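Local coordinates for protein Tetur07g02040 (Tetranychus urticae, PDB 6BDJ) that binds ferric iron and probably acts as an intradiol ring-cleavage dioxygenase, inserting both atoms of molecular oxygen into aromatic diols, in the two-spotted spider mite, at residues Thr68-Phe74 with Gly220-Ile226; Gln163-Asp167 with Lys203-Asn207; Arg53-Val57 with Thr132-Leu136. All blocks are in the same frame, centred on the assembly; numbering follows the deposited sequence.

Contact 1: residues Thr68-Phe74 with Gly220-Ile226; sequences TLNLVDF and GILNLAI
Leu69 and Leu71 lie beside Leu222 and Leu224 on the buried face of two parallel strands, whose short axes run 20° apart and approach to 4.7 Å. On this face the CD2 methyls of Leu69 and Leu71 make the closest side-chain approaches: Leu71 CD2 rests 3.8 Å from Leu224 CB, and Leu69 CD2 meets Leu222 CB in the same way. In both leucines CG is anti to the carbonyl carbon, and the branch bends back toward the partner strand. Leu224 fits between them, its CD1 3.9 Å from Leu71 CD2 and 4.1 Å from Leu69 CD1. Tyr150, Ile152 and Ile164 pack against this leucine layer from strands 148-154 and 157-166.

The other face, with Thr68, Asn70, Val72, Ile221, Asn223 and Ala225, is looser and partly open to solvent. Here Asn70 and Asn223 lie side by side with their amide planes 35° apart. Asn70 ND2 donates to Asn223 OD1 at 2.8 Å, almost in line with the acceptor's C=O (177°), while Asn70 OD1 is taken by Thr130 OG1; both ends of the Asn70 amide are held, which probably fixes its rotation. Farther along, Val72 CG2 reaches Ala225 CB at 3.8 Å.

Seven backbone hydrogen bonds join the strands, from Thr68 N to Gly220 O at 2.8 Å through to Phe74 N and Ile226 O at 2.7 Å. Thr68, Asn70 and Val72 each bond through both N and O, to the residues flanking their partner, the regular pattern of parallel pairing, within the mixed beta sheet of the intradiol dioxygenase fold.

Contact 2: residues Gln163-Asp167 with Lys203-Asn207; sequences QIFFD and KSIIN
Ser204 OG stands anti to its own backbone N (chi1 -172°), which carries the hydroxyl to Gln163 O, and Ile206 has CG1 anti to N (chi1 -173°), placing CG2 between N and the carbonyl carbon, where it meets the Phe166 ring. These groups join strand 157-166 to strand 205-208, a parallel pair in the mixed sheet of the intradiol dioxygenase fold. The short axes diverge by 64°, so close pairing is brief. It centres on Phe165 and Ile205, with CA atoms 4.4 Å apart: Phe165 N donates to Ser204 O at 2.9 Å, and Ile206 N to Phe165 O at 2.8 Å, both nearly straight.

The Ser204 hydroxyl adds a side-chain bond just before this pairing, with Gln163 O as its acceptor; the modelled distance from Ser204 OG to Gln163 O, 2.5 Å, is unusually short, and its exact length is doubtful. Gln163 turns its own amide away, to Arg144 through OE1 and to Gly41 O through NE2, and its side chain packs on the iron ligands His147 and His149. Ser204 may thus help position the backbone of a residue in the second shell of the ferric ion.

On the side of Phe166 and Ile206, which Ile164 also reaches, the contact is apolar. Ile164 CG2 comes 3.6 Å from Ile206 CB, the two side chains crossing at a slant, and Ile148 backs Ile164 and Phe166 from strand 148-154. Phe166 and Ile206 instead run side by side. The CG2 methyl of Ile206 approaches the ring obliquely, 3.4 Å from Phe166 CE1.

Contact 3: residues Arg53-Val57 with Thr132-Leu136; sequences RSNIV and TFETL
Ser54, Asn55 and Ile56 run beside Phe133 and Glu134 with a single backbone bridge, at Asn55 and Glu134 (CA atoms 4.5 Å apart), made by Glu134 N to Ser54 O at 2.7 Å and Ile56 N to Glu134 O at 3.1 Å. The second bond lies nearly along the carbonyl of Glu134, whereas in the first the donor stands 41° out of the carbonyl plane of Ser54.

Ser54 turns OG away from its own N, and the hydroxyl donates to Thr132 O at 2.8 Å, adding a bond two residues earlier on the strand. Asn55 uses both ends of its amide. OD1 accepts from Val57 N at 3.1 Å, an Asx turn that bends the loop, and ND2 donates to Glu134 OE1 at 3.0 Å. That last bond is straight (170° at the hydrogen) and lies in the amide plane, but it meets the carboxylate on its anti side, and the two flat groups stand 81° apart. An alanine in place of Glu134 removes this acceptor, and Asn55 ND2 would probably be left without its mate on the strand, its amide held by the Asx turn at OD1.

Beside these polar bonds, Ile56 and Thr135 lie side by side, Ile56 CD1 being 3.4 Å from Thr135 OG1, an oxygen that is hydrogen-bonded to Gln89. Val57 crosses Leu136 at about a right angle, CG2 to CD2 at 4.0 Å.

Strand 130-136 is the outermost on its side of the sheet, with strand 64-73 as its inner neighbour through backbone bonds of Phe133 with Val67 and Thr135 with Leu65. Loop 53-57 borders its other edge and also bonds to Leu119 and Thr122, while Ile56 and Phe133 both rest on Ile87 of strand 84-88.

How the contacts relate
From the N terminus, loop 53-57 comes first and waits 75 residues for strand 130-136, which closes contact 3. Before that happens, strand 64-73 has opened contact 1, completed only at 218-226, so contacts 1 and 3 cross along the chain. Contact 2 starts and ends after contact 3 and falls wholly within the span of contact 1; its loop carries helices 168-175 and 194-198. All three reach one mixed sheet. Contacts 1 and 2 meet where strands 205-208 and 218-226 are neighbours, Ile221 N lying 2.9 Å from Asn207 O, a probable hydrogen bond. Contacts 1 and 3 meet at the probably hydrogen-bonded hydroxyls of Thr68 and Thr132, whereas contacts 2 and 3 do not touch.

Contact 1: residues Thr68-Phe74 with Gly220-Ile226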
# COMPACT_ATOMS: atom_id res chain seq x y z
N THR A 68 4.96 5.39 7.27
CA THR A 68 4.23 5.66 8.50
C THR A 68 2.84 6.13 8.09
O THR A 68 2.71 7.06 7.30
CB THR A 68 4.93 6.73 9.35
OG1 THR A 68 6.23 6.26 9.74
CG2 THR A 68 4.14 7.08 10.62
N LEU A 69 1.82 5.44 8.60
CA LEU A 69 0.43 5.81 8.38
C LEU A 69 -0.18 6.23 9.69
O LEU A 69 -0.05 5.51 10.68
CB LEU A 69 -0.38 4.63 7.85
CG LEU A 69 0.12 3.93 6.58
CD1 LEU A 69 -1.01 3.09 6.01
CD2 LEU A 69 0.58 4.91 5.53
N ASN A 70 -0.86 7.38 9.70
CA ASN A 70 -1.53 7.90 10.89
C ASN A 70 -3.04 7.88 10.62
O ASN A 70 -3.50 8.51 9.67
CB ASN A 70 -1.03 9.31 11.20
CG ASN A 70 0.48 9.36 11.47
OD1 ASN A 70 0.99 8.71 12.40
ND2 ASN A 70 1.20 10.12 10.65
N LEU A 71 -3.77 7.06 11.38
CA LEU A 71 -5.21 6.87 11.19
C LEU A 71 -5.97 7.71 12.20
O LEU A 71 -5.68 7.65 13.41
CB LEU A 71 -5.64 5.41 11.37
CG LEU A 71 -5.09 4.28 10.48
CD1 LEU A 71 -5.98 3.05 10.59
CD2 LEU A 71 -4.94 4.66 9.01
N VAL A 72 -6.96 8.46 11.70
CA VAL A 72 -7.97 9.11 12.56
C VAL A 72 -9.37 8.66 12.17
O VAL A 72 -9.61 8.29 11.02
CB VAL A 72 -7.87 10.65 12.56
CG1 VAL A 72 -6.55 11.09 13.19
CG2 VAL A 72 -8.01 11.22 11.17
N ASP A 73 -10.29 8.68 13.13
CA ASP A 73 -11.71 8.47 12.85
C ASP A 73 -12.22 9.73 12.17
O ASP A 73 -12.05 10.83 12.70
CB ASP A 73 -12.51 8.19 14.15
CG ASP A 73 -14.01 7.89 13.90
OD1 ASP A 73 -14.58 8.35 12.89
OD2 ASP A 73 -14.63 7.20 14.75
N PHE A 74 -12.82 9.54 11.00
CA PHE A 74 -13.43 10.60 10.18
C PHE A 74 -14.42 11.47 10.96
O PHE A 74 -14.47 12.69 10.79
CB PHE A 74 -14.16 9.93 9.01
CG PHE A 74 -15.07 10.84 8.24
CD1 PHE A 74 -14.61 12.06 7.74
CD2 PHE A 74 -16.38 10.45 7.97
CE1 PHE A 74 -15.45 12.89 7.02
CE2 PHE A 74 -17.22 11.27 7.23
CZ PHE A 74 -16.75 12.49 6.75
N GLY A 220 8.37 8.17 4.77
CA GLY A 220 7.11 8.59 4.17
C GLY A 220 6.00 8.59 5.19
O GLY A 220 5.89 7.65 5.99
N ILE A 221 5.18 9.64 5.16
CA ILE A 221 4.03 9.79 6.05
C ILE A 221 2.78 9.97 5.20
O ILE A 221 2.77 10.79 4.28
CB ILE A 221 4.15 11.02 7.00
CG1 ILE A 221 5.34 10.85 7.96
CG2 ILE A 221 2.86 11.20 7.80
CD1 ILE A 221 6.67 11.38 7.44
N LEU A 222 1.76 9.20 5.50
CA LEU A 222 0.45 9.42 4.92
C LEU A 222 -0.52 9.46 6.08
O LEU A 222 -0.58 8.52 6.88
CB LEU A 222 0.10 8.29 3.96
CG LEU A 222 -1.23 8.35 3.22
CD1 LEU A 222 -1.27 9.52 2.25
CD2 LEU A 222 -1.44 7.02 2.54
N ASN A 223 -1.24 10.56 6.19
CA ASN A 223 -2.25 10.72 7.21
C ASN A 223 -3.57 10.30 6.59
O ASN A 223 -3.91 10.81 5.54
CB ASN A 223 -2.28 12.18 7.67
CG ASN A 223 -0.97 12.61 8.28
OD1 ASN A 223 -0.35 11.84 8.99
ND2 ASN A 223 -0.55 13.84 8.02
N LEU A 224 -4.28 9.36 7.21
CA LEU A 224 -5.59 8.90 6.73
C LEU A 224 -6.71 9.16 7.73
O LEU A 224 -6.52 9.05 8.96
CB LEU A 224 -5.55 7.39 6.38
CG LEU A 224 -4.56 6.98 5.28
CD1 LEU A 224 -4.29 5.48 5.25
CD2 LEU A 224 -5.01 7.47 3.91
N ALA A 225 -7.87 9.52 7.19
CA ALA A 225 -9.12 9.60 7.94
C ALA A 225 -10.05 8.55 7.37
O ALA A 225 -10.39 8.58 6.19
CB ALA A 225 -9.74 10.98 7.79
N ILE A 226 -10.46 7.61 8.21
CA ILE A 226 -11.35 6.53 7.77
C ILE A 226 -12.61 6.48 8.64
O ILE A 226 -12.78 7.26 9.55
CB ILE A 226 -10.61 5.17 7.78
CG1 ILE A 226 -10.10 4.81 9.18
CG2 ILE A 226 -9.44 5.17 6.80
CD1 ILE A 226 -10.11 3.31 9.37

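Contact 2: residues Gln163-Asp167 with Lys203-Asn207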
# COMPACT_ATOMS: atom_id res chain seq x y z
N GLN A 163 -5.05 2.64 -1.86
CA GLN A 163 -3.77 2.58 -2.52
C GLN A 163 -3.01 3.85 -2.23
O GLN A 163 -3.58 4.93 -2.21
CB GLN A 163 -3.95 2.40 -4.02
CG GLN A 163 -4.44 1.00 -4.37
CD GLN A 163 -4.53 0.73 -5.86
OE1 GLN A 163 -3.83 1.35 -6.67
NE2 GLN A 163 -5.39 -0.23 -6.22
N ILE A 164 -1.71 3.68 -2.00
CA ILE A 164 -0.78 4.76 -1.72
C ILE A 164 -0.04 5.06 -3.01
O ILE A 164 0.53 4.16 -3.64
CB ILE A 164 0.21 4.33 -0.63
CG1 ILE A 164 -0.54 3.88 0.63
CG2 ILE A 164 1.17 5.47 -0.31
CD1 ILE A 164 0.30 3.19 1.67
N PHE A 165 -0.02 6.33 -3.40
CA PHE A 165 0.68 6.78 -4.59
C PHE A 165 1.87 7.65 -4.21
O PHE A 165 2.00 8.08 -3.07
CB PHE A 165 -0.31 7.52 -5.50
CG PHE A 165 -1.44 6.65 -5.97
CD1 PHE A 165 -1.24 5.72 -6.97
CD2 PHE A 165 -2.69 6.70 -5.37
CE1 PHE A 165 -2.26 4.88 -7.39
CE2 PHE A 165 -3.73 5.88 -5.78
CZ PHE A 165 -3.52 4.97 -6.82
N PHE A 166 2.72 7.90 -5.19
CA PHE A 166 3.95 8.70 -5.00
C PHE A 166 3.93 9.94 -5.87
O PHE A 166 3.34 9.94 -6.97
CB PHE A 166 5.16 7.83 -5.30
CG PHE A 166 5.25 6.66 -4.38
CD1 PHE A 166 5.90 6.77 -3.17
CD2 PHE A 166 4.59 5.47 -4.68
CE1 PHE A 166 5.96 5.70 -2.28
CE2 PHE A 166 4.64 4.40 -3.80
CZ PHE A 166 5.33 4.51 -2.59
N ASP A 167 4.56 11.01 -5.37
CA ASP A 167 4.63 12.25 -6.14
C ASP A 167 5.51 11.99 -7.35
O ASP A 167 6.46 11.20 -7.26
CB ASP A 167 5.09 13.45 -5.29
CG ASP A 167 6.55 13.36 -4.89
OD1 ASP A 167 6.87 12.54 -4.00
OD2 ASP A 167 7.39 14.09 -5.48
N LYS A 203 -5.42 12.53 -3.56
CA LYS A 203 -5.58 12.73 -2.12
C LYS A 203 -4.97 11.59 -1.33
O LYS A 203 -5.24 11.45 -0.12
CB LYS A 203 -7.07 12.84 -1.75
CG LYS A 203 -7.91 13.72 -2.67
CD LYS A 203 -9.35 13.83 -2.21
CE LYS A 203 -10.10 14.86 -3.04
NZ LYS A 203 -11.53 15.02 -2.64
N SER A 204 -4.17 10.77 -2.01
CA SER A 204 -3.66 9.52 -1.48
C SER A 204 -2.17 9.34 -1.86
O SER A 204 -1.67 8.20 -2.01
CB SER A 204 -4.56 8.40 -2.00
OG SER A 204 -4.25 7.16 -1.39
N ILE A 205 -1.48 10.47 -2.00
CA ILE A 205 -0.05 10.49 -2.30
C ILE A 205 0.70 10.55 -1.00
O ILE A 205 0.42 11.40 -0.18
CB ILE A 205 0.33 11.71 -3.13
CG1 ILE A 205 -0.27 11.58 -4.53
CG2 ILE A 205 1.85 11.84 -3.24
CD1 ILE A 205 -0.39 12.88 -5.29
N ILE A 206 1.68 9.66 -0.83
CA ILE A 206 2.53 9.68 0.37
C ILE A 206 3.54 10.82 0.32
O ILE A 206 4.13 11.11 -0.72
CB ILE A 206 3.21 8.32 0.69
CG1 ILE A 206 3.94 8.38 2.04
CG2 ILE A 206 4.16 7.86 -0.41
CD1 ILE A 206 4.09 7.03 2.71
N ASN A 207 3.70 11.45 1.47
CA ASN A 207 4.59 12.58 1.65
C ASN A 207 5.95 12.10 2.10
O ASN A 207 6.12 11.60 3.22
CB ASN A 207 3.99 13.52 2.70
CG ASN A 207 4.72 14.82 2.78
OD1 ASN A 207 5.62 14.99 3.60
ND2 ASN A 207 4.33 15.76 1.92

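Contact 3: residues Arg53-Val57 with Thr132-Leu136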
# COMPACT_ATOMS: atom_id res chain seq x y z
N ARG A 53 4.33 -7.78 11.47
CA ARG A 53 5.74 -7.40 11.53
C ARG A 53 5.90 -6.04 10.91
O ARG A 53 5.13 -5.67 10.00
CB ARG A 53 6.59 -8.37 10.71
CG ARG A 53 6.29 -8.32 9.22
CD ARG A 53 6.95 -9.42 8.46
NE ARG A 53 6.40 -9.60 7.11
CZ ARG A 53 6.96 -10.40 6.20
NH1 ARG A 53 8.07 -11.07 6.51
NH2 ARG A 53 6.39 -10.57 5.01
N SER A 54 6.94 -5.34 11.32
CA SER A 54 7.24 -4.06 10.75
C SER A 54 8.09 -4.16 9.49
O SER A 54 7.86 -3.44 8.53
CB SER A 54 7.98 -3.18 11.75
OG SER A 54 8.03 -1.86 11.21
N ASN A 55 9.11 -5.02 9.50
CA ASN A 55 9.98 -5.15 8.32
C ASN A 55 9.46 -6.27 7.42
O ASN A 55 9.41 -7.42 7.81
CB ASN A 55 11.44 -5.39 8.73
CG ASN A 55 12.37 -5.39 7.53
OD1 ASN A 55 12.30 -6.27 6.66
ND2 ASN A 55 13.23 -4.39 7.45
N ILE A 56 9.08 -5.91 6.19
CA ILE A 56 8.42 -6.81 5.25
C ILE A 56 9.29 -7.13 4.04
O ILE A 56 8.82 -7.75 3.08
CB ILE A 56 7.05 -6.23 4.76
CG1 ILE A 56 7.21 -4.89 4.03
CG2 ILE A 56 6.17 -5.99 5.96
CD1 ILE A 56 5.93 -4.30 3.45
N VAL A 57 10.56 -6.72 4.09
CA VAL A 57 11.46 -6.79 2.93
C VAL A 57 11.84 -8.21 2.54
O VAL A 57 11.86 -8.53 1.36
CB VAL A 57 12.72 -5.94 3.16
CG1 VAL A 57 13.72 -6.05 2.00
CG2 VAL A 57 12.34 -4.47 3.34
N THR A 132 4.05 1.81 11.47
CA THR A 132 5.20 2.05 10.61
C THR A 132 5.66 0.73 10.04
O THR A 132 5.77 -0.27 10.76
CB THR A 132 6.34 2.75 11.37
OG1 THR A 132 5.87 4.03 11.82
CG2 THR A 132 7.57 2.96 10.47
N PHE A 133 5.90 0.73 8.73
CA PHE A 133 6.42 -0.42 8.05
C PHE A 133 7.79 -0.08 7.46
O PHE A 133 8.00 1.02 6.97
CB PHE A 133 5.50 -0.82 6.90
CG PHE A 133 4.18 -1.34 7.33
CD1 PHE A 133 4.02 -2.67 7.61
CD2 PHE A 133 3.07 -0.51 7.38
CE1 PHE A 133 2.79 -3.17 7.98
CE2 PHE A 133 1.83 -1.00 7.75
CZ PHE A 133 1.69 -2.33 8.06
N GLU A 134 8.70 -1.05 7.48
CA GLU A 134 10.00 -0.94 6.81
C GLU A 134 9.88 -1.74 5.55
O GLU A 134 9.77 -2.96 5.60
CB GLU A 134 11.13 -1.48 7.69
CG GLU A 134 11.23 -0.76 9.03
CD GLU A 134 12.41 -1.21 9.87
OE1 GLU A 134 12.94 -2.32 9.67
OE2 GLU A 134 12.86 -0.41 10.71
N THR A 135 9.85 -1.05 4.42
CA THR A 135 9.59 -1.68 3.15
C THR A 135 10.55 -1.16 2.13
O THR A 135 11.62 -0.66 2.47
CB THR A 135 8.11 -1.52 2.75
OG1 THR A 135 7.85 -2.26 1.56
CG2 THR A 135 7.70 -0.07 2.56
N LEU A 136 10.23 -1.36 0.86
CA LEU A 136 11.02 -0.81 -0.22
C LEU A 136 10.12 0.07 -1.05
O LEU A 136 8.90 -0.12 -1.08
CB LEU A 136 11.58 -1.93 -1.09
CG LEU A 136 12.47 -3.00 -0.42
CD1 LEU A 136 12.81 -4.07 -1.45
CD2 LEU A 136 13.74 -2.41 0.19